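Local coordinates for protein N-terminal cyanobactin protease (Planktothrix agardhii NIES-596, PDB 4H6W) that probably acts as a subtilisin-like serine endopeptidase domain of a larger maturation protease in the biosynthesis of prenylagaramides, which are cyanobactin peptides, at residues D136-L139 against E140-I143. Numbering follows the deposited sequence.
Sequences DTWL and EKAI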
loop_
_atom_site.group_PDB
_atom_site.type_symbol
_atom_site.label_atom_id
_atom_site.label_comp_id
_atom_site.label_asym_id
_atom_site.label_seq_id
_atom_site.Cartn_x
_atom_site.Cartn_y
_atom_site.Cartn_z
ATOM N N ASP A 136 9.151 -19.071 1.277
ATOM C CA ASP A 136 10.552 -19.080 1.692
ATOM C C ASP A 136 10.693 -18.646 3.151
ATOM O O ASP A 136 10.134 -17.626 3.553
ATOM C CB ASP A 136 11.301 -18.103 0.785
ATOM C CG ASP A 136 12.808 -18.145 0.964
ATOM O OD1 ASP A 136 13.305 -18.056 2.115
ATOM O OD2 ASP A 136 13.505 -18.226 -0.072
ATOM N N THR A 137 11.440 -19.399 3.950
ATOM C CA THR A 137 11.486 -19.105 5.382
ATOM C C THR A 137 12.118 -17.748 5.723
ATOM O O THR A 137 11.797 -17.167 6.765
ATOM C CB THR A 137 12.084 -20.257 6.248
ATOM O OG1 THR A 137 13.486 -20.054 6.474
ATOM C CG2 THR A 137 11.848 -21.606 5.615
ATOM N N TRP A 138 12.998 -17.242 4.854
ATOM C CA TRP A 138 13.592 -15.919 5.071
ATOM C C TRP A 138 12.560 -14.805 4.901
ATOM O O TRP A 138 12.602 -13.788 5.601
ATOM C CB TRP A 138 14.837 -15.677 4.205
ATOM C CG TRP A 138 16.060 -16.356 4.762
ATOM C CD1 TRP A 138 16.777 -17.377 4.184
ATOM C CD2 TRP A 138 16.691 -16.095 6.028
ATOM N NE1 TRP A 138 17.816 -17.749 5.006
ATOM C CE2 TRP A 138 17.788 -16.983 6.141
ATOM C CE3 TRP A 138 16.438 -15.193 7.072
ATOM C CZ2 TRP A 138 18.631 -16.994 7.257
ATOM C CZ3 TRP A 138 17.277 -15.203 8.181
ATOM C CH2 TRP A 138 18.361 -16.100 8.265
ATOM N N LEU A 139 11.615 -15.016 3.994
ATOM C CA LEU A 139 10.493 -14.103 3.866
ATOM C C LEU A 139 9.637 -14.140 5.124
ATOM O O LEU A 139 9.283 -13.084 5.655
ATOM C CB LEU A 139 9.657 -14.417 2.623
ATOM C CG LEU A 139 8.569 -13.387 2.285
ATOM C CD1 LEU A 139 9.143 -11.974 2.184
ATOM C CD2 LEU A 139 7.839 -13.777 0.998
ATOM N N GLU A 140 9.319 -15.345 5.602
ATOM C CA GLU A 140 8.526 -15.512 6.826
ATOM C C GLU A 140 9.145 -14.783 8.025
ATOM O O GLU A 140 8.429 -14.145 8.789
ATOM C CB GLU A 140 8.329 -16.986 7.155
ATOM C CG GLU A 140 7.542 -17.764 6.112
ATOM C CD GLU A 140 7.358 -19.226 6.502
ATOM O OE1 GLU A 140 8.322 -19.845 7.018
ATOM O OE2 GLU A 140 6.248 -19.761 6.294
ATOM N N LYS A 141 10.473 -14.883 8.153
ATOM C CA LYS A 141 11.263 -14.187 9.168
ATOM C C LYS A 141 11.254 -12.668 9.013
ATOM O O LYS A 141 11.298 -11.942 10.005
ATOM C CB LYS A 141 12.719 -14.677 9.148
ATOM C CG LYS A 141 12.912 -16.124 9.582
ATOM C CD LYS A 141 14.288 -16.340 10.186
ATOM C CE LYS A 141 14.631 -17.821 10.278
ATOM N NZ LYS A 141 14.067 -18.488 11.486
ATOM N N ALA A 142 11.234 -12.192 7.774
ATOM C CA ALA A 142 11.116 -10.753 7.497
ATOM C C ALA A 142 9.792 -10.195 8.043
ATOM O O ALA A 142 9.768 -9.137 8.672
ATOM C CB ALA A 142 11.244 -10.485 6.000
ATOM N N ILE A 143 8.703 -10.932 7.816
ATOM C CA ILE A 143 7.390 -10.582 8.340
ATOM C C ILE A 143 7.386 -10.680 9.875
ATOM O O ILE A 143 6.757 -9.866 10.566
ATOM C CB ILE A 143 6.294 -11.492 7.736
ATOM C CG1 ILE A 143 6.357 -11.509 6.193
ATOM C CG2 ILE A 143 4.911 -11.111 8.259
ATOM C CD1 ILE A 143 6.267 -10.141 5.527
#
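The indole of Trp138 carries Lys141 CE on one face, 4.3 Å above the ring plane and offset toward the rim. Lys141 CD comes in obliquely, 3.8 Å from Trp138 CZ3, so it is the aliphatic run of the lysine, three residues on, that touches the benzo part of the indole. The chain reaches this place because Lys141 CG stands beside its own backbone N (chi1 -67°) and passes 3.2 Å from Thr137 O; the bend at chi4 then leads NZ away from the indole. The carboxylate of Glu140 lies against the first turn: OE1 is 3.6 Å from Thr137 CA and faces Thr137 CB, at the end of a chain extended beyond CG, whose CG rests on Asp136 O. Asp136 is the N-cap of helix 137-148. With chi1 at -172° its carboxylate turns back to the helix start, where OD1 accepts from Trp138 N over 2.9 Å through its anti lone pair. This helix leads into strand 152-156 of the central parallel sheet in the subtilisin-like fold, away from the predicted catalytic residues. The i to i+4 ladder begins at once: Glu140 N gives to Asp136 O in the carbonyl plane, Lys141 N and Ala142 N bond to Thr137 O and Trp138 O with both donors tilted out of the carbonyl planes, and Ile143 N meets Leu139 O at 3.1 Å. Ala142 CB sits 3.3 Å from Leu139 O, and Ile143 CG1 lies 3.4 Å from the same oxygen. On the buried flank, Leu139 packs on Gln104 and Leu107 of helix 104-116, and both Leu139 and Ile143 touch Leu171.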